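Local structure of putative Nitroreductase (Anabaena variabilis ATCC 29413, 3EO7) at residues R206-G211 with P236-L241; E158-A163 with I243-S248; G250-P255 with S371-D376; S75-R80 with L198-T203. The protein binds flavin mononucleotide and probably acts as an oxidoreductase of the nitroreductase family, although its substrate is not established. One frame throughout, in Å; residues are numbered along the deposited sequence.

Contact 1: R206-G211 with P236-L241; sequences RPHLIG and PLADLL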
loop_
_atom_site.group_PDB
_atom_site.type_symbol
_atom_site.label_atom_id
_atom_site.label_comp_id
_atom_site.label_asym_id
_atom_site.label_seq_id
_atom_site.Cartn_x
_atom_site.Cartn_y
_atom_site.Cartn_z
ATOM N N ARG A 206 11.604 -11.993 5.405
ATOM C CA ARG A 206 11.566 -10.538 5.583
ATOM C C ARG A 206 11.817 -9.901 4.213
ATOM O O ARG A 206 12.856 -10.141 3.578
ATOM C CB ARG A 206 12.585 -10.000 6.571
ATOM C CG ARG A 206 12.398 -8.475 6.759
ATOM C CD ARG A 206 13.507 -7.855 7.530
ATOM N NE ARG A 206 13.123 -6.516 7.973
ATOM C CZ ARG A 206 13.238 -5.399 7.265
ATOM N NH1 ARG A 206 13.728 -5.393 6.027
ATOM N NH2 ARG A 206 12.847 -4.264 7.817
ATOM N N PRO A 207 10.878 -9.080 3.751
ATOM C CA PRO A 207 11.126 -8.383 2.493
ATOM C C PRO A 207 11.972 -7.141 2.788
ATOM O O PRO A 207 11.859 -6.570 3.870
ATOM C CB PRO A 207 9.713 -7.956 2.041
ATOM C CG PRO A 207 8.902 -7.891 3.293
ATOM C CD PRO A 207 9.568 -8.753 4.336
ATOM N N HIS A 208 12.839 -6.796 1.852
ATOM C CA HIS A 208 13.642 -5.596 1.892
ATOM C C HIS A 208 13.142 -4.718 0.771
ATOM O O HIS A 208 13.242 -5.074 -0.411
ATOM C CB HIS A 208 15.094 -5.941 1.742
ATOM C CG HIS A 208 15.655 -6.588 2.963
ATOM N ND1 HIS A 208 16.449 -5.907 3.863
ATOM C CD2 HIS A 208 15.490 -7.840 3.464
ATOM C CE1 HIS A 208 16.757 -6.719 4.863
ATOM N NE2 HIS A 208 16.193 -7.902 4.644
ATOM N N LEU A 209 12.547 -3.599 1.161
ATOM C CA LEU A 209 11.901 -2.719 0.217
ATOM C C LEU A 209 12.919 -1.869 -0.531
ATOM O O LEU A 209 13.779 -1.226 0.097
ATOM C CB LEU A 209 10.953 -1.812 0.964
ATOM C CG LEU A 209 10.083 -0.886 0.142
ATOM C CD1 LEU A 209 9.172 -1.696 -0.821
ATOM C CD2 LEU A 209 9.215 0.019 1.146
ATOM N N ILE A 210 12.828 -1.912 -1.860
ATOM C CA ILE A 210 13.691 -1.140 -2.745
ATOM C C ILE A 210 12.818 -0.285 -3.692
ATOM O O ILE A 210 12.268 -0.766 -4.685
ATOM C CB ILE A 210 14.682 -2.014 -3.588
ATOM C CG1 ILE A 210 15.522 -2.932 -2.691
ATOM C CG2 ILE A 210 15.584 -1.137 -4.488
ATOM C CD1 ILE A 210 16.505 -3.848 -3.446
ATOM N N GLY A 211 12.692 0.991 -3.359
ATOM C CA GLY A 211 11.987 1.931 -4.198
ATOM C C GLY A 211 12.876 2.673 -5.171
ATOM O O GLY A 211 12.356 3.272 -6.116
ATOM N N PRO A 236 13.625 -7.903 -2.480
ATOM C CA PRO A 236 14.281 -9.153 -2.142
ATOM C C PRO A 236 13.633 -9.777 -0.915
ATOM O O PRO A 236 13.250 -9.065 0.032
ATOM C CB PRO A 236 15.729 -8.735 -1.805
ATOM C CG PRO A 236 15.910 -7.451 -2.452
ATOM C CD PRO A 236 14.580 -6.787 -2.567
ATOM N N LEU A 237 13.498 -11.102 -0.950
ATOM C CA LEU A 237 12.908 -11.856 0.132
ATOM C C LEU A 237 13.991 -12.600 0.901
ATOM O O LEU A 237 14.561 -13.570 0.391
ATOM C CB LEU A 237 11.888 -12.845 -0.412
ATOM C CG LEU A 237 10.665 -12.238 -1.087
ATOM C CD1 LEU A 237 9.741 -13.387 -1.550
ATOM C CD2 LEU A 237 9.930 -11.246 -0.194
ATOM N N ALA A 238 14.257 -12.145 2.126
ATOM C CA ALA A 238 15.284 -12.747 2.986
ATOM C C ALA A 238 14.688 -13.866 3.811
ATOM O O ALA A 238 13.729 -13.622 4.558
ATOM C CB ALA A 238 15.866 -11.689 3.924
ATOM N N ASP A 239 15.301 -15.040 3.721
ATOM C CA ASP A 239 14.863 -16.216 4.439
ATOM C C ASP A 239 15.437 -16.165 5.855
ATOM O O ASP A 239 16.626 -16.412 6.062
ATOM C CB ASP A 239 15.362 -17.449 3.717
ATOM C CG ASP A 239 14.884 -18.733 4.353
ATOM O OD1 ASP A 239 14.357 -18.702 5.483
ATOM O OD2 ASP A 239 15.078 -19.788 3.713
ATOM N N LEU A 240 14.595 -15.833 6.815
ATOM C CA LEU A 240 15.038 -15.690 8.186
ATOM C C LEU A 240 15.476 -17.010 8.843
ATOM O O LEU A 240 16.092 -17.006 9.918
ATOM C CB LEU A 240 13.971 -14.963 9.021
ATOM C CG LEU A 240 13.607 -13.546 8.583
ATOM C CD1 LEU A 240 12.518 -13.023 9.494
ATOM C CD2 LEU A 240 14.827 -12.579 8.545
ATOM N N LEU A 241 15.206 -18.132 8.198
ATOM C CA LEU A 241 15.691 -19.414 8.705
ATOM C C LEU A 241 17.160 -19.623 8.304
ATOM O O LEU A 241 17.810 -20.547 8.777
ATOM C CB LEU A 241 14.816 -20.548 8.208
ATOM C CG LEU A 241 13.345 -20.393 8.610
ATOM C CD1 LEU A 241 12.608 -21.622 8.118
ATOM C CD2 LEU A 241 13.187 -20.177 10.102
#
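Arg206 and Ala238 form an antiparallel hydrogen-bonded pair, Arg206 N lying 2.8 Å from Ala238 O and Ala238 N 2.8 Å from Arg206 O; Pro207 and Leu237 follow as a non-hydrogen-bonded pair. One residue past the strand, His208 N still bonds to Pro236 O at 2.9 Å. Pro207 CB meets Leu237 CD2 at 4.0 Å on one face of the sheet, where Ile196 and Ala200 of helix 181-202 also lie against the proline. The pairing attaches 205-207 as an outermost strand of the seven-stranded antiparallel sheet, beside 229-239. On the other face Ala238 CB faces the edge of the His208 imidazole, 3.9 Å from NE2. Arg206 carries its CG anti to the backbone N (chi1 -176°) and stays extended as far as NE; the turn at chi4 (-85°) then brings NH1 3.4 Å above the His208 ring plane, over the ring centre. Salt bridges to Asp369 and Asp373 hold that guanidinium, while Leu240 CD2 packs on Arg206 CB near the strand end. Further along, Ile210 CD1 touches Pro236 CD at 3.6 Å, the two side chains crossing at about a right angle.

Contact 2: E158-A163 with I243-S248; sequences ESTQLA and IQQNIS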
loop_
_atom_site.group_PDB
_atom_site.type_symbol
_atom_site.label_atom_id
_atom_site.label_comp_id
_atom_site.label_asym_id
_atom_site.label_seq_id
_atom_site.Cartn_x
_atom_site.Cartn_y
_atom_site.Cartn_z
ATOM N N GLU A 158 22.497 -9.065 -2.538
ATOM C CA GLU A 158 23.669 -9.902 -2.477
ATOM C C GLU A 158 23.451 -11.163 -1.596
ATOM O O GLU A 158 23.976 -12.215 -1.907
ATOM C CB GLU A 158 24.865 -9.060 -2.037
ATOM C CG GLU A 158 26.226 -9.711 -2.453
ATOM C CD GLU A 158 26.440 -9.749 -3.992
ATOM O OE1 GLU A 158 26.744 -8.690 -4.588
ATOM O OE2 GLU A 158 26.336 -10.840 -4.596
ATOM N N SER A 159 22.636 -11.039 -0.548
ATOM C CA SER A 159 22.378 -12.090 0.435
ATOM C C SER A 159 21.223 -13.043 0.084
ATOM O O SER A 159 21.161 -14.192 0.539
ATOM C CB SER A 159 21.966 -11.410 1.778
ATOM O OG SER A 159 22.382 -10.042 1.838
ATOM N N THR A 160 20.354 -12.572 -0.777
ATOM C CA THR A 160 19.112 -13.261 -1.080
ATOM C C THR A 160 19.132 -14.038 -2.394
ATOM O O THR A 160 20.028 -13.861 -3.225
ATOM C CB THR A 160 17.959 -12.234 -1.060
ATOM O OG1 THR A 160 18.249 -11.176 -1.985
ATOM C CG2 THR A 160 17.780 -11.679 0.369
ATOM N N GLN A 161 18.126 -14.901 -2.538
ATOM C CA GLN A 161 17.995 -15.818 -3.657
ATOM C C GLN A 161 16.734 -15.625 -4.503
ATOM O O GLN A 161 16.587 -16.257 -5.562
ATOM C CB GLN A 161 17.991 -17.251 -3.087
ATOM C CG GLN A 161 19.200 -17.532 -2.226
ATOM C CD GLN A 161 20.451 -17.613 -3.051
ATOM O OE1 GLN A 161 20.437 -18.184 -4.147
ATOM N NE2 GLN A 161 21.560 -17.049 -2.534
ATOM N N LEU A 162 15.803 -14.825 -3.998
ATOM C CA LEU A 162 14.620 -14.485 -4.752
ATOM C C LEU A 162 14.111 -13.110 -4.327
ATOM O O LEU A 162 14.417 -12.627 -3.262
ATOM C CB LEU A 162 13.517 -15.537 -4.633
ATOM C CG LEU A 162 12.691 -15.680 -3.361
ATOM C CD1 LEU A 162 11.557 -16.663 -3.659
ATOM C CD2 LEU A 162 13.548 -16.145 -2.211
ATOM N N ALA A 163 13.336 -12.513 -5.203
ATOM C CA ALA A 163 12.760 -11.202 -4.995
ATOM C C ALA A 163 11.387 -11.155 -5.617
ATOM O O ALA A 163 11.111 -11.802 -6.641
ATOM C CB ALA A 163 13.638 -10.097 -5.647
ATOM N N ILE A 243 20.621 -17.933 8.755
ATOM C CA ILE A 243 21.305 -16.946 9.577
ATOM C C ILE A 243 21.904 -15.856 8.704
ATOM O O ILE A 243 21.878 -14.683 9.040
ATOM C CB ILE A 243 22.459 -17.589 10.405
ATOM C CG1 ILE A 243 21.913 -18.619 11.416
ATOM C CG2 ILE A 243 23.240 -16.505 11.117
ATOM C CD1 ILE A 243 22.953 -19.499 12.084
ATOM N N GLN A 244 22.430 -16.248 7.549
ATOM C CA GLN A 244 23.085 -15.285 6.648
ATOM C C GLN A 244 22.150 -14.278 5.953
ATOM O O GLN A 244 22.610 -13.275 5.399
ATOM C CB GLN A 244 23.902 -16.052 5.618
ATOM C CG GLN A 244 25.027 -16.823 6.291
ATOM C CD GLN A 244 26.046 -15.870 6.868
ATOM O OE1 GLN A 244 26.575 -15.043 6.137
ATOM N NE2 GLN A 244 26.331 -15.970 8.169
ATOM N N GLN A 245 20.855 -14.523 6.022
ATOM C CA GLN A 245 19.876 -13.626 5.440
ATOM C C GLN A 245 19.185 -12.720 6.484
ATOM O O GLN A 245 18.275 -11.982 6.154
ATOM C CB GLN A 245 18.897 -14.434 4.580
ATOM C CG GLN A 245 19.570 -15.140 3.409
ATOM C CD GLN A 245 18.577 -15.805 2.471
ATOM O OE1 GLN A 245 17.603 -15.181 2.022
ATOM N NE2 GLN A 245 18.819 -17.083 2.167
ATOM N N ASN A 246 19.617 -12.772 7.747
ATOM C CA ASN A 246 19.081 -11.874 8.785
ATOM C C ASN A 246 19.939 -10.604 8.758
ATOM O O ASN A 246 20.677 -10.290 9.693
ATOM C CB ASN A 246 19.070 -12.505 10.184
ATOM C CG ASN A 246 18.387 -11.607 11.236
ATOM O OD1 ASN A 246 17.631 -10.687 10.906
ATOM N ND2 ASN A 246 18.669 -11.877 12.515
ATOM N N ILE A 247 19.789 -9.872 7.666
ATOM C CA ILE A 247 20.589 -8.681 7.384
ATOM C C ILE A 247 19.902 -7.423 7.814
ATOM O O ILE A 247 18.681 -7.368 7.986
ATOM C CB ILE A 247 20.940 -8.579 5.879
ATOM C CG1 ILE A 247 19.688 -8.447 5.019
ATOM C CG2 ILE A 247 21.789 -9.797 5.443
ATOM C CD1 ILE A 247 19.959 -8.185 3.557
ATOM N N SER A 248 20.698 -6.374 7.964
ATOM C CA SER A 248 20.185 -5.090 8.348
ATOM C C SER A 248 19.253 -4.494 7.305
ATOM O O SER A 248 19.525 -4.600 6.119
ATOM C CB SER A 248 21.364 -4.131 8.524
ATOM O OG SER A 248 20.941 -2.795 8.583
HETATM O O HOH W 1 16.367 -15.384 -0.287
#
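Gln244 makes the first, slight approach, its carbonyl O lying 4.1 Å from Ser159 CB. Gln245, last residue of the 3-10 segment 243-245, does much more. Its CG stands beside the backbone N, anti to the carbonyl carbon (chi1 -62°), and the chain then extends to segment 158-163. The aliphatic part passes the backbone carbonyl of Ser159, with CG 3.4 Å from Ser159 O. Farther out, OE1 sits 3.9 Å from Thr160 CG2, the side chains of Gln245 and Thr160 running oblique to each other. The same oxygen accepts a hydrogen bond from a water at 2.6 Å, and this water in turn takes the N-H of Gln161, whose N is 2.9 Å away. OE1 also accepts from Asp239 N and NE2 is bonded to Asp242 OD2, so partners at both ends fix the rotation of the amide. Segment 158-163 leads from helix 155-159 into strand 162-169, next to strand 229-239 in the antiparallel sheet; the residues from 243 on belong to the loop after 229-239, and Gln245 ties that loop back to the strand through Asp239. Beyond it the chain bends in an inverse gamma turn centred on Asn246, bringing Ile247 to face Ser159. Ile247 CD1 lies 3.5 Å and CG2 3.7 Å from Ser159 OG, so two methyl groups cover the hydroxyl, which has a weak hydrogen bond to Pro155 O. The isoleucine also packs against the His208 side chain.

Contact 3: G250-P255 with S371-D376; sequences GCTALP and SPDYFD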
loop_
_atom_site.group_PDB
_atom_site.type_symbol
_atom_site.label_atom_id
_atom_site.label_comp_id
_atom_site.label_asym_id
_atom_site.label_seq_id
_atom_site.Cartn_x
_atom_site.Cartn_y
_atom_site.Cartn_z
ATOM N N GLY A 250 17.944 -1.707 4.851
ATOM C CA GLY A 250 18.793 -0.834 4.042
ATOM C C GLY A 250 18.120 0.387 3.496
ATOM O O GLY A 250 17.166 0.867 4.056
ATOM N N CYS A 251 18.660 0.912 2.404
ATOM C CA CYS A 251 18.127 2.134 1.814
ATOM C C CYS A 251 16.887 1.777 1.025
ATOM O O CYS A 251 16.987 1.189 -0.033
ATOM C CB CYS A 251 19.177 2.710 0.877
ATOM S SG CYS A 251 18.681 4.225 0.028
ATOM N N THR A 252 15.723 2.149 1.535
ATOM C CA THR A 252 14.485 1.779 0.875
ATOM C C THR A 252 14.037 2.714 -0.227
ATOM O O THR A 252 13.102 2.406 -0.953
ATOM C CB THR A 252 13.350 1.737 1.921
ATOM O OG1 THR A 252 13.246 3.029 2.520
ATOM C CG2 THR A 252 13.647 0.708 3.030
ATOM N N ALA A 253 14.640 3.901 -0.305
ATOM C CA ALA A 253 14.183 4.896 -1.245
ATOM C C ALA A 253 15.324 5.772 -1.723
ATOM O O ALA A 253 16.227 6.101 -0.952
ATOM C CB ALA A 253 13.100 5.780 -0.567
ATOM N N LEU A 254 15.276 6.148 -2.989
ATOM C CA LEU A 254 16.259 7.066 -3.555
ATOM C C LEU A 254 15.522 8.204 -4.239
ATOM O O LEU A 254 14.399 8.035 -4.712
ATOM C CB LEU A 254 17.138 6.348 -4.592
ATOM C CG LEU A 254 18.162 5.338 -4.087
ATOM C CD1 LEU A 254 18.825 4.679 -5.301
ATOM C CD2 LEU A 254 19.192 5.996 -3.109
ATOM N N PRO A 255 16.178 9.353 -4.352
ATOM C CA PRO A 255 15.554 10.475 -5.021
ATOM C C PRO A 255 15.594 10.410 -6.533
ATOM O O PRO A 255 16.515 9.838 -7.124
ATOM C CB PRO A 255 16.405 11.676 -4.552
ATOM C CG PRO A 255 17.667 11.133 -4.202
ATOM C CD PRO A 255 17.503 9.705 -3.815
ATOM N N SER A 371 10.338 -3.318 12.921
ATOM C CA SER A 371 10.482 -2.142 12.051
ATOM C C SER A 371 10.430 -2.541 10.569
ATOM O O SER A 371 11.445 -2.616 9.876
ATOM C CB SER A 371 11.763 -1.401 12.386
ATOM O OG SER A 371 11.752 -0.153 11.697
ATOM N N PRO A 372 9.234 -2.855 10.081
ATOM C CA PRO A 372 9.099 -3.243 8.680
ATOM C C PRO A 372 9.470 -2.059 7.784
ATOM O O PRO A 372 9.339 -0.891 8.191
ATOM C CB PRO A 372 7.610 -3.584 8.539
ATOM C CG PRO A 372 6.960 -3.034 9.758
ATOM C CD PRO A 372 7.938 -2.751 10.772
ATOM N N ASP A 373 9.946 -2.351 6.583
ATOM C CA ASP A 373 10.361 -1.302 5.701
ATOM C C ASP A 373 9.168 -0.524 5.132
ATOM O O ASP A 373 8.164 -1.114 4.677
ATOM C CB ASP A 373 11.131 -1.853 4.494
ATOM C CG ASP A 373 12.475 -2.414 4.850
ATOM O OD1 ASP A 373 13.021 -2.144 5.952
ATOM O OD2 ASP A 373 13.047 -3.076 3.967
ATOM N N TYR A 374 9.349 0.789 5.128
ATOM C CA TYR A 374 8.536 1.749 4.397
ATOM C C TYR A 374 9.537 2.559 3.571
ATOM O O TYR A 374 10.742 2.516 3.801
ATOM C CB TYR A 374 7.811 2.698 5.344
ATOM C CG TYR A 374 6.680 2.026 6.104
ATOM C CD1 TYR A 374 6.931 1.276 7.241
ATOM C CD2 TYR A 374 5.357 2.149 5.695
ATOM C CE1 TYR A 374 5.884 0.667 7.945
ATOM C CE2 TYR A 374 4.327 1.541 6.400
ATOM C CZ TYR A 374 4.602 0.805 7.519
ATOM O OH TYR A 374 3.588 0.193 8.217
ATOM N N PHE A 375 9.038 3.380 2.661
ATOM C CA PHE A 375 9.903 4.257 1.873
ATOM C C PHE A 375 10.382 5.388 2.759
ATOM O O PHE A 375 11.601 5.553 2.971
ATOM C CB PHE A 375 9.192 4.729 0.600
ATOM C CG PHE A 375 8.858 3.613 -0.316
ATOM C CD1 PHE A 375 9.871 2.953 -0.997
ATOM C CD2 PHE A 375 7.550 3.201 -0.512
ATOM C CE1 PHE A 375 9.586 1.895 -1.829
ATOM C CE2 PHE A 375 7.265 2.138 -1.332
ATOM C CZ PHE A 375 8.279 1.497 -2.014
ATOM N N ASP A 376 9.452 6.164 3.324
ATOM C CA ASP A 376 9.826 7.168 4.313
ATOM C C ASP A 376 8.634 7.680 5.091
ATOM O O ASP A 376 7.980 8.635 4.682
ATOM C CB ASP A 376 10.600 8.340 3.679
ATOM C CG ASP A 376 11.278 9.219 4.730
ATOM O OD1 ASP A 376 10.973 9.057 5.914
ATOM O OD2 ASP A 376 12.117 10.054 4.363
HETATM O O HOH W 2 15.734 -3.078 3.815
#
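Thr252 and Phe375 bring two irregular segments closest, their CA atoms 5.3 Å apart, and neither chain has regular helix or strand here. The bond that joins them directly comes from a side chain: Thr252 OG1 donates to Tyr374 O at 2.9 Å. It arrives in the carbonyl plane on a lone pair, with a C=O...donor angle of 140°. The torsion chi1 of 59° sets OG1 between the backbone N and the carbonyl carbon and places CG2 beside Asp373, 3.8 Å from Asp373 CG. Water supplies a second link, accepting from Gly250 N at 2.8 Å and donating to Asp373 OD2 at 2.7 Å. OD2 is also met by Leu209 N, and OD1 is taken by Arg206, so both carboxylate oxygens are engaged. The Phe375 ring presents its edge to the carbonyl of Thr252, with CD1 3.3 Å from Thr252 O in the ring plane; that oxygen also accepts from Gly211 N. Ala253 CB meets Phe375 CB at 4.2 Å. Segment 250-255 belongs to the long loop after strand 229-239, whereas 371-376 lies between helix 347-358 and strand 381-390, so the contact joins the loop following the first sheet to one in the second nitroreductase-family region. Helix 452-473 backs the second segment: Tyr455 stacks on Phe375, His462 stacks on Tyr374, and Asp459 accepts the backbone N-H groups of Phe375 and Asp376.

Contact 4: S75-R80 with L198-T203; sequences SRLLFR and LSAAIT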
loop_
_atom_site.group_PDB
_atom_site.type_symbol
_atom_site.label_atom_id
_atom_site.label_comp_id
_atom_site.label_asym_id
_atom_site.label_seq_id
_atom_site.Cartn_x
_atom_site.Cartn_y
_atom_site.Cartn_z
ATOM N N SER A 75 4.258 -20.615 -1.331
ATOM C CA SER A 75 2.834 -20.706 -1.696
ATOM C C SER A 75 1.987 -19.858 -0.747
ATOM O O SER A 75 1.135 -19.054 -1.161
ATOM C CB SER A 75 2.392 -22.173 -1.674
ATOM O OG SER A 75 1.008 -22.305 -1.951
ATOM N N ARG A 76 2.232 -20.021 0.539
ATOM C CA ARG A 76 1.508 -19.259 1.556
ATOM C C ARG A 76 1.814 -17.768 1.527
ATOM O O ARG A 76 0.899 -16.935 1.677
ATOM C CB ARG A 76 1.788 -19.861 2.941
ATOM C CG ARG A 76 1.019 -19.255 4.115
ATOM C CD ARG A 76 1.441 -19.905 5.450
ATOM N NE ARG A 76 1.390 -21.363 5.366
ATOM C CZ ARG A 76 0.321 -22.112 5.633
ATOM N NH1 ARG A 76 -0.829 -21.551 6.025
ATOM N NH2 ARG A 76 0.407 -23.445 5.509
ATOM N N LEU A 77 3.092 -17.412 1.332
ATOM C CA LEU A 77 3.489 -16.024 1.247
ATOM C C LEU A 77 2.724 -15.331 0.114
ATOM O O LEU A 77 2.114 -14.276 0.307
ATOM C CB LEU A 77 5.015 -15.902 1.055
ATOM C CG LEU A 77 5.607 -14.485 1.132
ATOM C CD1 LEU A 77 7.112 -14.563 1.506
ATOM C CD2 LEU A 77 5.382 -13.737 -0.180
ATOM N N LEU A 78 2.661 -15.987 -1.036
ATOM C CA LEU A 78 2.008 -15.378 -2.195
ATOM C C LEU A 78 0.501 -15.333 -2.016
ATOM O O LEU A 78 -0.145 -14.313 -2.310
ATOM C CB LEU A 78 2.412 -16.076 -3.468
ATOM C CG LEU A 78 3.856 -15.857 -3.973
ATOM C CD1 LEU A 78 4.225 -16.883 -5.063
ATOM C CD2 LEU A 78 3.981 -14.413 -4.465
ATOM N N PHE A 79 -0.060 -16.418 -1.501
ATOM C CA PHE A 79 -1.519 -16.493 -1.346
ATOM C C PHE A 79 -2.073 -15.478 -0.351
ATOM O O PHE A 79 -3.122 -14.857 -0.576
ATOM C CB PHE A 79 -1.958 -17.899 -0.973
ATOM C CG PHE A 79 -3.436 -18.054 -1.017
ATOM C CD1 PHE A 79 -4.098 -18.030 -2.256
ATOM C CD2 PHE A 79 -4.179 -18.123 0.149
ATOM C CE1 PHE A 79 -5.469 -18.112 -2.323
ATOM C CE2 PHE A 79 -5.567 -18.217 0.089
ATOM C CZ PHE A 79 -6.206 -18.200 -1.148
ATOM N N ARG A 80 -1.379 -15.310 0.769
ATOM C CA ARG A 80 -1.829 -14.386 1.789
ATOM C C ARG A 80 -1.576 -12.956 1.312
ATOM O O ARG A 80 -2.212 -12.036 1.793
ATOM C CB ARG A 80 -1.108 -14.636 3.112
ATOM C CG ARG A 80 -1.392 -15.998 3.795
ATOM C CD ARG A 80 -2.637 -15.962 4.641
ATOM N NE ARG A 80 -2.968 -17.294 5.174
ATOM C CZ ARG A 80 -3.984 -18.073 4.776
ATOM N NH1 ARG A 80 -4.849 -17.702 3.831
ATOM N NH2 ARG A 80 -4.159 -19.256 5.366
ATOM N N LEU A 198 3.534 -8.780 6.156
ATOM C CA LEU A 198 2.853 -9.627 7.155
ATOM C C LEU A 198 2.877 -11.116 6.772
ATOM O O LEU A 198 3.142 -11.980 7.612
ATOM C CB LEU A 198 1.437 -9.119 7.415
ATOM C CG LEU A 198 1.442 -7.734 8.082
ATOM C CD1 LEU A 198 -0.003 -7.101 8.091
ATOM C CD2 LEU A 198 2.066 -7.831 9.527
ATOM N N SER A 199 2.615 -11.382 5.497
ATOM C CA SER A 199 2.668 -12.728 4.918
ATOM C C SER A 199 4.081 -13.319 5.060
ATOM O O SER A 199 4.253 -14.499 5.319
ATOM C CB SER A 199 2.302 -12.644 3.430
ATOM O OG SER A 199 2.107 -13.934 2.895
ATOM N N ALA A 200 5.083 -12.469 4.859
ATOM C CA ALA A 200 6.491 -12.852 5.009
ATOM C C ALA A 200 6.744 -13.236 6.455
ATOM O O ALA A 200 7.314 -14.306 6.707
ATOM C CB ALA A 200 7.384 -11.717 4.565
ATOM N N ALA A 201 6.292 -12.420 7.419
ATOM C CA ALA A 201 6.496 -12.757 8.827
ATOM C C ALA A 201 5.959 -14.152 9.138
ATOM O O ALA A 201 6.621 -14.955 9.822
ATOM C CB ALA A 201 5.849 -11.704 9.760
ATOM N N ILE A 202 4.769 -14.427 8.620
ATOM C CA ILE A 202 4.068 -15.710 8.833
ATOM C C ILE A 202 4.908 -16.882 8.330
ATOM O O ILE A 202 4.907 -17.954 8.942
ATOM C CB ILE A 202 2.649 -15.709 8.160
ATOM C CG1 ILE A 202 1.696 -14.755 8.911
ATOM C CG2 ILE A 202 2.022 -17.126 8.128
ATOM C CD1 ILE A 202 0.438 -14.368 8.113
ATOM N N THR A 203 5.661 -16.652 7.259
ATOM C CA THR A 203 6.467 -17.668 6.593
ATOM C C THR A 203 7.999 -17.534 6.822
ATOM O O THR A 203 8.800 -18.103 6.086
ATOM C CB THR A 203 6.135 -17.721 5.099
ATOM O OG1 THR A 203 6.317 -16.438 4.524
ATOM C CG2 THR A 203 4.670 -18.202 4.865
#
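Arg76 meets the end of helix 181-202 and the residue just after it with its aliphatic part, CD lying 3.7 Å from Thr203 CG2 and 3.9 Å from Ile202 CG2. Its CG is anti to the backbone N (chi1 -175°), and the chain bends only at chi3, past the methylenes that do the packing; NH1 then forms a salt bridge with Glu328. Leu77 comes next, reaching across at about a right angle to Thr203, with CD1 3.6 Å from Thr203 OG1. The same methyl only brushes Ala200, 4.2 Å from its CB. Here two helices pack close to antiparallel: the axes of 75-80 and 198-202 approach to 8.5 Å with 154° between their directions. The small Ser199, its CB pointing toward the first helix, is consistent with this fairly close approach. Ser199 OG lies 2.6 Å from Leu77 O as a hydrogen bond, but the serine occupies two conformations and that bond is doubtful. One turn further on, Arg80 turns its CB toward the second helix, and its NE pairs with the same Glu328 oxygen, OE1, as Arg76. Glu328 belongs to helix 325-333, which ends just before the FMN-binding residues Arg334 and Arg335; the Arg80 side chain itself is about 13 Å from the flavin.

In the fold
Contacts 1 and 2, centres about 7 Å apart, both reach one antiparallel sheet: strand 229-239 pairs with 205-207 on one side and 162-169 on the other. Along the chain, contact 1 is nested within the loop closed by contact 2, while contact 4 alternates with contact 2. Helix 181-202 from contact 4 runs almost directly into strand 205-207, joining helix layer to sheet across about 12 Å between centres. Contact 3, also about 12 Å from contact 1, comes last. Contacts 1, 2 and 4 thus build the N-terminal half, and contact 3, tied to contact 1 by the Arg206-Asp373 bridge, connects it to the second nitroreductase-family region.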